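Local coordinates for L-Ribose isomerase (Acinetobacter, PDB 4Q0Q), which probably catalyses the reversible interconversion of L-ribose and L-ribulose, using a metal ion held in a cupin-type beta barrel, at residues 135-140 with 178-183; 131-136 with 199-204. All coordinates share one frame; numbering follows the deposited sequence.

Contact 1. Residues 135-140 with 178-183; sequences VFYSPT and LTSYVR. With RUU (alpha-L-ribulofuranose), chain I.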
loop_
_atom_site.group_PDB
_atom_site.type_symbol
_atom_site.label_atom_id
_atom_site.label_comp_id
_atom_site.label_asym_id
_atom_site.label_seq_id
_atom_site.Cartn_x
_atom_site.Cartn_y
_atom_site.Cartn_z
ATOM N N VAL A 135 2.622 23.517 4.990
ATOM C CA VAL A 135 3.163 23.933 6.274
ATOM C C VAL A 135 3.430 25.438 6.299
ATOM O O VAL A 135 3.997 25.999 5.361
ATOM C CB VAL A 135 4.486 23.182 6.574
ATOM C CG1 VAL A 135 4.951 23.485 7.984
ATOM C CG2 VAL A 135 4.284 21.676 6.389
ATOM N N PHE A 136 2.988 26.081 7.373
ATOM C CA PHE A 136 3.182 27.513 7.578
ATOM C C PHE A 136 4.021 27.596 8.848
ATOM O O PHE A 136 3.674 26.987 9.862
ATOM C CB PHE A 136 1.830 28.205 7.795
ATOM C CG PHE A 136 0.812 27.885 6.738
ATOM C CD1 PHE A 136 0.837 28.530 5.509
ATOM C CD2 PHE A 136 -0.148 26.900 6.956
ATOM C CE1 PHE A 136 -0.078 28.200 4.514
ATOM C CE2 PHE A 136 -1.063 26.564 5.966
ATOM C CZ PHE A 136 -1.030 27.213 4.743
ATOM N N TYR A 137 5.127 28.336 8.807
ATOM C CA TYR A 137 5.975 28.423 9.989
ATOM C C TYR A 137 6.876 29.654 10.037
ATOM O O TYR A 137 7.079 30.333 9.039
ATOM C CB TYR A 137 6.860 27.176 10.088
ATOM C CG TYR A 137 7.897 27.087 8.987
ATOM C CD1 TYR A 137 7.549 26.653 7.709
ATOM C CD2 TYR A 137 9.224 27.456 9.222
ATOM C CE1 TYR A 137 8.494 26.583 6.691
ATOM C CE2 TYR A 137 10.180 27.395 8.209
ATOM C CZ TYR A 137 9.807 26.958 6.950
ATOM O OH TYR A 137 10.739 26.892 5.941
ATOM N N SER A 138 7.414 29.916 11.223
ATOM C CA SER A 138 8.329 31.028 11.429
ATOM C C SER A 138 9.742 30.465 11.361
ATOM O O SER A 138 10.100 29.592 12.148
ATOM C CB SER A 138 8.124 31.661 12.807
ATOM O OG SER A 138 9.171 32.587 13.085
ATOM N N PRO A 139 10.556 30.954 10.415
ATOM C CA PRO A 139 11.936 30.485 10.263
ATOM C C PRO A 139 12.764 30.946 11.454
ATOM O O PRO A 139 13.873 30.463 11.689
ATOM C CB PRO A 139 12.373 31.139 8.959
ATOM C CG PRO A 139 11.642 32.448 9.002
ATOM C CD PRO A 139 10.259 32.032 9.456
ATOM N N THR A 140 12.204 31.880 12.214
ATOM C CA THR A 140 12.875 32.409 13.389
ATOM C C THR A 140 12.401 31.682 14.638
ATOM O O THR A 140 11.199 31.557 14.881
ATOM C CB THR A 140 12.570 33.912 13.596
ATOM O OG1 THR A 140 12.667 34.616 12.348
ATOM C CG2 THR A 140 13.551 34.500 14.582
ATOM N N LEU A 178 3.818 33.201 11.182
ATOM C CA LEU A 178 4.210 32.012 10.424
ATOM C C LEU A 178 4.292 32.397 8.952
ATOM O O LEU A 178 3.458 31.995 8.134
ATOM C CB LEU A 178 3.184 30.890 10.636
ATOM C CG LEU A 178 3.032 30.368 12.072
ATOM C CD1 LEU A 178 2.456 31.454 12.988
ATOM C CD2 LEU A 178 2.117 29.153 12.070
ATOM N N THR A 179 5.327 33.172 8.629
ATOM C CA THR A 179 5.547 33.700 7.291
ATOM C C THR A 179 6.097 32.741 6.241
ATOM O O THR A 179 5.865 32.938 5.048
ATOM C CB THR A 179 6.486 34.926 7.354
ATOM O OG1 THR A 179 7.805 34.500 7.724
ATOM C CG2 THR A 179 5.982 35.923 8.385
ATOM N N SER A 180 6.843 31.724 6.668
ATOM C CA SER A 180 7.400 30.768 5.719
ATOM C C SER A 180 6.405 29.673 5.375
ATOM O O SER A 180 5.632 29.214 6.226
ATOM C CB SER A 180 8.678 30.144 6.269
ATOM O OG SER A 180 9.731 31.088 6.264
ATOM N N TYR A 181 6.446 29.253 4.115
ATOM C CA TYR A 181 5.550 28.233 3.590
ATOM C C TYR A 181 6.314 27.161 2.832
ATOM O O TYR A 181 7.293 27.453 2.149
ATOM C CB TYR A 181 4.542 28.897 2.644
ATOM C CG TYR A 181 3.772 27.962 1.729
ATOM C CD1 TYR A 181 2.557 27.401 2.128
ATOM C CD2 TYR A 181 4.241 27.671 0.447
ATOM C CE1 TYR A 181 1.823 26.582 1.267
ATOM C CE2 TYR A 181 3.522 26.852 -0.416
ATOM C CZ TYR A 181 2.314 26.315 -0.005
ATOM O OH TYR A 181 1.586 25.540 -0.875
ATOM N N VAL A 182 5.857 25.922 2.963
ATOM C CA VAL A 182 6.441 24.802 2.244
ATOM C C VAL A 182 5.333 23.781 2.021
ATOM O O VAL A 182 4.566 23.473 2.935
ATOM C CB VAL A 182 7.618 24.141 3.016
ATOM C CG1 VAL A 182 7.132 23.505 4.302
ATOM C CG2 VAL A 182 8.276 23.099 2.144
ATOM N N ARG A 183 5.229 23.293 0.791
ATOM C CA ARG A 183 4.230 22.297 0.442
ATOM C C ARG A 183 4.968 20.969 0.342
ATOM O O ARG A 183 5.888 20.827 -0.461
ATOM C CB ARG A 183 3.576 22.652 -0.893
ATOM C CG ARG A 183 2.496 21.686 -1.324
ATOM C CD ARG A 183 1.375 22.420 -2.041
ATOM N NE ARG A 183 0.320 21.514 -2.485
ATOM C CZ ARG A 183 -0.867 21.915 -2.931
ATOM N NH1 ARG A 183 -1.154 23.211 -2.983
ATOM N NH2 ARG A 183 -1.758 21.024 -3.341
HETATM C C1 RUU I . 10.694 36.686 18.147
HETATM O O1 RUU I . 11.631 37.202 17.211
HETATM C C2 RUU I . 9.484 36.079 17.454
HETATM O O2 RUU I . 8.463 37.055 17.313
HETATM C C3 RUU I . 8.934 34.850 18.174
HETATM O O3 RUU I . 7.547 35.027 18.428
HETATM C C4 RUU I . 9.126 33.680 17.208
HETATM O O4 RUU I . 7.857 33.201 16.793
HETATM C C5 RUU I . 9.876 34.241 16.006
HETATM O O5 RUU I . 9.896 35.668 16.141
#
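Tyr137 lays one face of its ring over the CB of Ser180, the methylene carbon standing 3.6 Å from the ring centroid in a CH-pi contact. A chi1 of 68°, with CG between the backbone N and the carbonyl carbon, swings the phenol back across the neighbouring strand, and its OH bonds to the backbone O of Pro156. Serine suits this place because its short side chain lets the ring settle directly on CB. Beneath the ring the strands run antiparallel: Tyr137 N donates to Ser180 O and Ser180 N to Tyr137 O, both at 2.8 Å, while Val135 and Val182 exchange a second such pair. Opposite Tyr137 the second strand sets two residues, Thr179 and Ser180, against one: a classic beta bulge. Valine, branched at CB, favours extended backbone and packs closely between strands, CG1 of Val182 lying 3.5 Å from CB of Val135. On the other face of the sheet Phe136 and Tyr181 run side by side, CE1 of Phe136 reaching CD1 of Tyr181 at 3.6 Å near the plane of the tyrosine ring. Packing thins past the strand end. Pro139 comes closest through its CD, 3.4 Å from Ser180 OG. Here Ser138 OG donates a hydrogen bond to Thr140 O, on a lone pair in the carbonyl plane, and a bound ribulofuranose brings C5 within 3.2 Å of Thr140 O. Strand 180-185 forms one border of its sheet within the chain, with 132-137 next and 199-202 beyond; Met193 of the second sheet packs on Val135 and Tyr137, whereas Trp161 meets Phe136 and Tyr181.

Contact 2. Residues 131-136 with 199-204; sequences GEMEVF and HAFRCP. With CO (cobalt (II) ion), chain B; RUU (alpha-L-ribulofuranose), chain C.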
loop_
_atom_site.group_PDB
_atom_site.type_symbol
_atom_site.label_atom_id
_atom_site.label_comp_id
_atom_site.label_asym_id
_atom_site.label_seq_id
_atom_site.Cartn_x
_atom_site.Cartn_y
_atom_site.Cartn_z
ATOM N N GLY A 131 -2.005 12.577 0.051
ATOM C CA GLY A 131 -2.358 13.972 -0.118
ATOM C C GLY A 131 -1.126 14.860 -0.099
ATOM O O GLY A 131 -0.007 14.395 -0.331
ATOM N N GLU A 132 -1.322 16.145 0.167
ATOM C CA GLU A 132 -0.204 17.076 0.206
ATOM C C GLU A 132 -0.338 17.937 1.444
ATOM O O GLU A 132 -1.451 18.277 1.863
ATOM C CB GLU A 132 -0.172 17.943 -1.058
ATOM C CG GLU A 132 -0.086 17.122 -2.343
ATOM C CD GLU A 132 0.495 17.893 -3.514
ATOM O OE1 GLU A 132 0.372 19.136 -3.545
ATOM O OE2 GLU A 132 1.068 17.245 -4.416
ATOM N N MET A 133 0.796 18.279 2.034
ATOM C CA MET A 133 0.796 19.063 3.252
ATOM C C MET A 133 1.317 20.484 3.070
ATOM O O MET A 133 2.406 20.693 2.543
ATOM C CB MET A 133 1.632 18.334 4.295
ATOM C CG MET A 133 1.674 18.982 5.657
ATOM S SD MET A 133 2.921 18.137 6.642
ATOM C CE MET A 133 2.481 18.621 8.309
ATOM N N GLU A 134 0.523 21.462 3.495
ATOM C CA GLU A 134 0.941 22.853 3.404
ATOM C C GLU A 134 1.326 23.307 4.801
ATOM O O GLU A 134 0.476 23.447 5.688
ATOM C CB GLU A 134 -0.177 23.735 2.833
ATOM C CG GLU A 134 -0.511 23.410 1.388
ATOM C CD GLU A 134 -1.381 24.456 0.721
ATOM O OE1 GLU A 134 -0.876 25.173 -0.160
ATOM O OE2 GLU A 134 -2.570 24.569 1.074
ATOM N N VAL A 135 2.622 23.517 4.990
ATOM C CA VAL A 135 3.163 23.933 6.274
ATOM C C VAL A 135 3.430 25.438 6.299
ATOM O O VAL A 135 3.997 25.999 5.361
ATOM C CB VAL A 135 4.486 23.182 6.574
ATOM C CG1 VAL A 135 4.951 23.485 7.984
ATOM C CG2 VAL A 135 4.284 21.676 6.389
ATOM N N PHE A 136 2.988 26.081 7.373
ATOM C CA PHE A 136 3.182 27.513 7.578
ATOM C C PHE A 136 4.021 27.596 8.848
ATOM O O PHE A 136 3.674 26.987 9.862
ATOM C CB PHE A 136 1.830 28.205 7.795
ATOM C CG PHE A 136 0.812 27.885 6.738
ATOM C CD1 PHE A 136 0.837 28.530 5.509
ATOM C CD2 PHE A 136 -0.148 26.900 6.956
ATOM C CE1 PHE A 136 -0.078 28.200 4.514
ATOM C CE2 PHE A 136 -1.063 26.564 5.966
ATOM C CZ PHE A 136 -1.030 27.213 4.743
ATOM N N HIS A 199 4.562 26.830 14.210
ATOM C CA HIS A 199 4.173 26.090 13.024
ATOM C C HIS A 199 2.696 25.726 13.008
ATOM O O HIS A 199 2.037 25.664 14.044
ATOM C CB HIS A 199 5.021 24.818 12.846
ATOM C CG HIS A 199 4.906 23.834 13.969
ATOM N ND1 HIS A 199 5.492 24.035 15.199
ATOM C CD2 HIS A 199 4.271 22.641 14.045
ATOM C CE1 HIS A 199 5.222 23.010 15.986
ATOM N NE2 HIS A 199 4.482 22.150 15.311
ATOM N N ALA A 200 2.193 25.509 11.799
ATOM C CA ALA A 200 0.812 25.132 11.556
ATOM C C ALA A 200 0.787 24.487 10.181
ATOM O O ALA A 200 1.742 24.611 9.413
ATOM C CB ALA A 200 -0.089 26.366 11.570
ATOM N N PHE A 201 -0.297 23.784 9.876
ATOM C CA PHE A 201 -0.431 23.158 8.574
ATOM C C PHE A 201 -1.872 22.796 8.257
ATOM O O PHE A 201 -2.708 22.679 9.148
ATOM C CB PHE A 201 0.489 21.927 8.461
ATOM C CG PHE A 201 0.215 20.838 9.465
ATOM C CD1 PHE A 201 -0.722 19.844 9.197
ATOM C CD2 PHE A 201 0.946 20.767 10.652
ATOM C CE1 PHE A 201 -0.923 18.791 10.088
ATOM C CE2 PHE A 201 0.749 19.716 11.555
ATOM C CZ PHE A 201 -0.186 18.726 11.271
ATOM N N ARG A 202 -2.157 22.650 6.972
ATOM C CA ARG A 202 -3.491 22.297 6.520
ATOM C C ARG A 202 -3.401 21.394 5.305
ATOM O O ARG A 202 -2.340 21.234 4.703
ATOM C CB ARG A 202 -4.266 23.546 6.095
ATOM C CG ARG A 202 -3.833 24.063 4.722
ATOM C CD ARG A 202 -4.776 25.095 4.145
ATOM N NE ARG A 202 -4.439 25.410 2.760
ATOM C CZ ARG A 202 -5.158 26.208 1.975
ATOM N NH1 ARG A 202 -6.264 26.781 2.441
ATOM N NH2 ARG A 202 -4.776 26.425 0.722
ATOM N N CYS A 203 -4.547 20.826 4.951
ATOM C CA CYS A 203 -4.689 20.000 3.776
ATOM C C CYS A 203 -5.345 20.956 2.779
ATOM O O CYS A 203 -6.314 21.644 3.126
ATOM C CB CYS A 203 -5.623 18.821 4.069
ATOM S SG CYS A 203 -6.170 17.885 2.609
ATOM N N PRO A 204 -4.815 21.045 1.548
ATOM C CA PRO A 204 -5.406 21.941 0.546
ATOM C C PRO A 204 -6.915 21.671 0.445
ATOM O O PRO A 204 -7.346 20.525 0.481
ATOM C CB PRO A 204 -4.666 21.563 -0.731
ATOM C CG PRO A 204 -3.299 21.179 -0.225
ATOM C CD PRO A 204 -3.637 20.345 1.001
HETATM CO CO CO B . 3.716 20.686 16.739
HETATM C C1 RUU C . 2.023 18.634 15.119
HETATM O O1 RUU C . 2.637 19.893 14.862
HETATM C C2 RUU C . 1.518 18.563 16.542
HETATM O O2 RUU C . 2.583 18.809 17.450
HETATM C C3 RUU C . 0.820 17.265 16.918
HETATM O O3 RUU C . 1.744 16.366 17.506
HETATM C C4 RUU C . -0.189 17.739 17.971
HETATM O O4 RUU C . 0.467 17.842 19.229
HETATM C C5 RUU C . -0.563 19.140 17.498
HETATM O O5 RUU C . 0.545 19.606 16.709
#
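Met133 sets its terminal methyl over the centre of the Phe201 ring, CE standing 3.4 Å from the centroid, with SD farther off above the same face in a Met-aromatic contact. The methionine runs fully extended from CA (chi1 -177°), which carries an unbranched, flexible chain across to the aromatic face. On the other side of the sheet Arg202 grips Glu134 side-on: NE (2.7 Å) and NH2 (2.9 Å) both donate to OE2, which lies in the guanidinium plane. Glu134 OE1 is engaged by Tyr181 OH, so both oxygens of this buried carboxylate have partners, which probably favours its charged form. The aliphatic CG of Arg202 meets the edge of the Phe136 ring, a role its long chain can fill before the charge begins. These strands belong to a cupin barrel, whose metal site draws on an HxH...E motif and a later histidine: His199 NE2 binds the cobalt ion at 2.2 Å, and His117, His119, Glu124 and the ribulofuranose oxygens O1 and O2 complete its coordination. His199 ND1 is fixed by His197 O. Backbone bonds hold the metal-bearing strand in register, Phe136 N giving a 2.8 Å bond to Ala200 O. Pro204, ending the pairing, places CD 3.1 Å from Glu132 O.

Both contacts use strand 132-137, which lies between its two partners: contact 1 pairs it with the border strand 180-185, contact 2 with the inner strand 199-202. Both are largely buried, yet contact 1 runs out into the loop 138-140, where Pro139 is partly exposed and Thr140 exposed, beside a second bound sugar, whereas contact 2 ends at the cobalt ion and the sugar in the barrel. Their chemistry follows: contact 1 relies on aromatic, valine and serine packing, contact 2 adds a buried salt bridge and a metal ligand. They meet directly where Arg183 NE forms a salt bridge with Glu132 OE1 and Leu178 packs on Ala200.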